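Local coordinates for intimin (PDB 6TQD), which is a bacterial adhesin of the attaching and effacing type, whose extracellular passenger probably holds its adhesive end away from the bacterial surface, at residues 150-155 and 182-187; 174-179 and 202-207. All blocks are in the same frame, centred on the assembly; numbering follows the deposited sequence. Where two conformers were deposited one is given.

From the N terminus the chain reaches 150-155 first, then 174-179, 182-187 and finally 202-207 at its C-terminal end, so the loops closed by contact 1 and contact 2 cross. Contact 1 closes a loop of 26 residues by pairing two strands edge to edge within one sheet. Contact 2 closes a loop of 22 residues by packing side chains between that sheet and the one containing strand 171-177. The two meet directly: strand 182-189 also pairs with strand 197-205 through Gly182 O to Phe204 N and Val184 N to Val202 O, both probable hydrogen bonds of 2.9 Å. Contact 1 thus builds one sheet, and contact 2 ties it to the facing one in the C-terminal Ig-like domain.

Contact 1 (150-155 and 182-187); sequences FNIVSG and GQVVVS
Asn151 and Ser187 exchange two backbone hydrogen bonds, Ser187 N to Asn151 O at 2.8 Å and Asn151 N to Ser187 O at 3.1 Å. The first points almost straight at its carbonyl, with a C=O...N angle of 165°; in the second the donor is tilted 28° from the carbonyl plane. Asn151 is exposed, and its polar side chain suits the solvent side. The small Ser187 is buried under Asn198 and the methyl Val153 CG2, which rests on Ser187 CB 3.6 Å away, yet Ser187 OG still donates to a water at 2.9 Å.

Further along, Val185 O receives Val153 N at 2.8 Å and, weakly, Ser154 N at 3.5 Å. Val185 N in turn donates to Ser154 O, so both polar backbone atoms of Val185 are engaged. The hydroxyl of Ser154, held between its own backbone N and carbonyl carbon (chi1 58°), lies against Val185 CB and CG2 and is hydrogen-bonded to a second water, which donates weakly to Gln183 O.

Ile152 points to the other face, its side chain slanting across that of Val184 with CG2 touching Val184 CG1 at 4.0 Å; branched aliphatic residues suit this inner side, where Leu176 of the facing sheet covers Ile152, Val184 and Val186. With Val153 and Ser154 both set opposite Val185, the arrangement is a classic beta bulge in an antiparallel pair of strands, here within one sheet of a bacterial Ig-like sandwich.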
# COMPACT_ATOMS: atom_id res chain seq x y z
N PHE A 150 1.52 5.62 -20.06
CA PHE A 150 1.53 7.04 -19.74
C PHE A 150 0.67 7.81 -20.74
O PHE A 150 0.69 7.52 -21.94
CB PHE A 150 2.95 7.62 -19.79
CG PHE A 150 3.92 6.91 -18.89
CD1 PHE A 150 4.97 6.19 -19.43
CD2 PHE A 150 3.80 6.98 -17.51
CE1 PHE A 150 5.86 5.54 -18.62
CE2 PHE A 150 4.69 6.32 -16.69
CZ PHE A 150 5.73 5.60 -17.25
N ASN A 151 -0.08 8.79 -20.24
CA ASN A 151 -0.98 9.56 -21.09
C ASN A 151 -1.13 10.97 -20.54
O ASN A 151 -1.16 11.18 -19.33
CB ASN A 151 -2.35 8.89 -21.16
CG ASN A 151 -2.32 7.59 -21.94
OD1 ASN A 151 -2.29 6.50 -21.35
ND2 ASN A 151 -2.33 7.69 -23.26
N ILE A 152 -1.24 11.94 -21.44
CA ILE A 152 -1.50 13.33 -21.07
C ILE A 152 -3.02 13.49 -20.92
O ILE A 152 -3.76 13.32 -21.89
CB ILE A 152 -0.92 14.32 -22.08
CG1 ILE A 152 0.60 14.22 -22.06
CG2 ILE A 152 -1.36 15.74 -21.73
CD1 ILE A 152 1.31 14.99 -23.16
N VAL A 153 -3.47 13.78 -19.70
CA VAL A 153 -4.89 13.91 -19.42
C VAL A 153 -5.41 15.27 -19.86
O VAL A 153 -6.53 15.38 -20.39
CB VAL A 153 -5.14 13.69 -17.91
CG1 VAL A 153 -6.61 13.90 -17.58
CG2 VAL A 153 -4.67 12.31 -17.49
N SER A 154 -4.63 16.32 -19.63
CA SER A 154 -5.06 17.66 -20.00
C SER A 154 -3.83 18.51 -20.22
O SER A 154 -2.78 18.29 -19.59
CB SER A 154 -5.92 18.30 -18.89
OG SER A 154 -5.22 18.35 -17.66
N GLY A 155 -3.97 19.50 -21.08
CA GLY A 155 -2.88 20.39 -21.44
C GLY A 155 -2.18 19.96 -22.72
O GLY A 155 -2.46 18.91 -23.30
N GLY A 182 1.29 26.78 -19.69
CA GLY A 182 0.05 26.26 -19.15
C GLY A 182 0.30 25.06 -18.27
O GLY A 182 1.43 24.58 -18.11
N GLN A 183 -0.79 24.56 -17.69
CA GLN A 183 -0.74 23.41 -16.80
C GLN A 183 -0.92 22.12 -17.59
O GLN A 183 -1.65 22.07 -18.58
CB GLN A 183 -1.85 23.52 -15.76
CG GLN A 183 -1.60 24.56 -14.68
CD GLN A 183 -2.63 24.51 -13.57
OE1 GLN A 183 -3.48 23.62 -13.53
NE2 GLN A 183 -2.57 25.48 -12.66
N VAL A 184 -0.25 21.06 -17.13
CA VAL A 184 -0.33 19.75 -17.76
C VAL A 184 -0.50 18.70 -16.68
O VAL A 184 0.19 18.74 -15.66
CB VAL A 184 0.94 19.45 -18.58
CG1 VAL A 184 0.79 18.14 -19.34
CG2 VAL A 184 1.26 20.59 -19.54
N VAL A 185 -1.42 17.76 -16.89
CA VAL A 185 -1.61 16.61 -16.02
C VAL A 185 -1.28 15.36 -16.82
O VAL A 185 -1.83 15.14 -17.90
CB VAL A 185 -3.05 16.53 -15.47
CG1 VAL A 185 -3.25 15.25 -14.67
CG2 VAL A 185 -3.36 17.74 -14.60
N VAL A 186 -0.38 14.53 -16.28
CA VAL A 186 -0.00 13.26 -16.87
C VAL A 186 -0.48 12.15 -15.95
O VAL A 186 -0.53 12.33 -14.73
CB VAL A 186 1.53 13.17 -17.05
CG1 VAL A 186 1.89 11.89 -17.75
CG2 VAL A 186 2.05 14.38 -17.83
N SER A 187 -0.84 11.01 -16.54
CA SER A 187 -1.32 9.86 -15.78
C SER A 187 -0.49 8.62 -16.10
O SER A 187 0.15 8.52 -17.15
CB SER A 187 -2.79 9.56 -16.10
OG SER A 187 -2.91 9.03 -17.40
O HOH W 1 -2.09 6.38 -18.07
O HOH W 2 -4.03 20.78 -16.87

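Contact 2 (174-179 and 202-207); sequences VTLKSD and VIFVDQ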
# COMPACT_ATOMS: atom_id res chain seq x y z
N VAL A 174 9.28 8.49 -17.49
CA VAL A 174 8.96 9.11 -18.78
C VAL A 174 9.25 10.60 -18.63
O VAL A 174 9.24 11.13 -17.52
CB VAL A 174 7.49 8.85 -19.17
CG1 VAL A 174 6.54 9.55 -18.20
CG2 VAL A 174 7.22 9.27 -20.60
N THR A 175 9.51 11.28 -19.75
CA THR A 175 9.75 12.72 -19.71
C THR A 175 8.65 13.47 -20.46
O THR A 175 7.97 12.91 -21.33
CB THR A 175 11.12 13.12 -20.28
OG1 THR A 175 11.11 13.03 -21.71
CG2 THR A 175 12.23 12.22 -19.72
N LEU A 176 8.47 14.73 -20.08
CA LEU A 176 7.44 15.61 -20.61
C LEU A 176 8.08 16.95 -20.98
O LEU A 176 8.86 17.49 -20.20
CB LEU A 176 6.37 15.84 -19.54
CG LEU A 176 5.16 16.65 -19.99
CD1 LEU A 176 4.24 15.79 -20.84
CD2 LEU A 176 4.43 17.24 -18.79
N LYS A 177 7.75 17.46 -22.16
CA LYS A 177 8.23 18.76 -22.63
C LYS A 177 7.06 19.50 -23.27
O LYS A 177 6.08 18.88 -23.70
CB LYS A 177 9.35 18.62 -23.67
CG LYS A 177 10.57 17.85 -23.18
CD LYS A 177 11.54 17.56 -24.32
CE LYS A 177 12.72 16.73 -23.83
NZ LYS A 177 13.67 16.42 -24.93
N SER A 178 7.16 20.82 -23.34
CA SER A 178 6.09 21.59 -23.97
C SER A 178 6.62 22.91 -24.51
O SER A 178 7.51 23.52 -23.91
CB SER A 178 4.95 21.89 -22.99
OG SER A 178 3.90 22.59 -23.63
N ASP A 179 6.05 23.34 -25.64
CA ASP A 179 6.29 24.64 -26.25
C ASP A 179 5.25 25.68 -25.88
O ASP A 179 5.31 26.80 -26.39
CB ASP A 179 6.29 24.49 -27.78
CG ASP A 179 7.51 23.78 -28.31
OD1 ASP A 179 8.63 24.33 -28.18
OD2 ASP A 179 7.35 22.67 -28.86
N VAL A 202 1.66 20.11 -13.34
CA VAL A 202 2.87 20.91 -13.47
C VAL A 202 2.52 22.07 -14.39
O VAL A 202 1.52 22.05 -15.09
CB VAL A 202 4.05 20.10 -14.02
CG1 VAL A 202 4.37 18.93 -13.09
CG2 VAL A 202 3.76 19.60 -15.43
N ILE A 203 3.37 23.08 -14.37
CA ILE A 203 3.13 24.29 -15.16
C ILE A 203 4.37 24.59 -15.99
O ILE A 203 5.49 24.61 -15.47
CB ILE A 203 2.76 25.49 -14.26
CG1 ILE A 203 2.36 26.69 -15.13
CG2 ILE A 203 3.91 25.85 -13.33
CD1 ILE A 203 1.58 27.75 -14.37
N PHE A 204 4.17 24.85 -17.28
CA PHE A 204 5.24 25.33 -18.15
C PHE A 204 5.12 26.85 -18.25
O PHE A 204 4.02 27.38 -18.46
CB PHE A 204 5.13 24.68 -19.53
CG PHE A 204 5.54 23.22 -19.55
CD1 PHE A 204 6.86 22.86 -19.73
CD2 PHE A 204 4.60 22.22 -19.36
CE1 PHE A 204 7.24 21.53 -19.75
CE2 PHE A 204 4.97 20.89 -19.37
CZ PHE A 204 6.29 20.54 -19.56
N VAL A 205 6.25 27.54 -18.10
CA VAL A 205 6.28 28.98 -17.91
C VAL A 205 7.09 29.65 -19.02
O VAL A 205 8.15 29.15 -19.41
CB VAL A 205 6.87 29.34 -16.52
CG1 VAL A 205 6.74 30.83 -16.25
CG2 VAL A 205 6.19 28.53 -15.42
N ASP A 206 6.60 30.77 -19.51
CA ASP A 206 7.36 31.57 -20.46
C ASP A 206 8.33 32.48 -19.71
O ASP A 206 8.04 32.96 -18.61
CB ASP A 206 6.44 32.45 -21.30
CG ASP A 206 5.76 31.69 -22.42
OD1 ASP A 206 6.33 30.67 -22.88
OD2 ASP A 206 4.67 32.12 -22.84
N GLN A 207 9.49 32.70 -20.31
CA GLN A 207 10.53 33.52 -19.70
C GLN A 207 11.68 33.75 -20.67
O GLN A 207 11.77 33.09 -21.70
CB GLN A 207 11.04 32.86 -18.42
CG GLN A 207 11.57 31.44 -18.62
CD GLN A 207 11.88 30.75 -17.31
OE1 GLN A 207 11.00 30.14 -16.69
NE2 GLN A 207 13.13 30.85 -16.87
OXT GLN A 207 12.54 34.60 -20.44
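Phe204 lays one face of its ring beneath Ser178 and turns its edge to Leu176. Ser178 CB stands 3.6 Å from the centroid of the Phe204 ring and only 7° off the ring normal, a well-centred CH-pi contact. A small residue is apt here, since its short side chain lets the backbone come close: Ser178 N lies 3.7 Å from Phe204 CE1. The backbone aims CB of Ser178 at the ring, while the torsion, with OG anti to the backbone N (chi1 -178°), sends the hydroxyl to hydrogen bonds with Thr156 O and Lys180 N, which provide for this buried polar group.

The Leu176 side chain crosses that of Phe204 obliquely and sets the methyl CD2 at the ring edge, in its plane, 3.7 Å from Phe204 CE2. That methyl also touches Val202 CG2, 4.2 Å away, so a single branch of the leucine meets two residues of 202-207. The serine methylene takes one face of the flat ring and the leucine methyl its edge, so the two do not compete.

The axes of strands 174-177 and 202-205 approach to 9.8 Å, with 42° between their directions, a separation bridged by side chains, as between the two layers of an Ig-like sandwich. Val184 of strand 182-189 packs on both Leu176 and Phe204, Ala122 of strand 121-123 touches Phe204, and Ile130 and Tyr132 of strand 130-138 meet Val202.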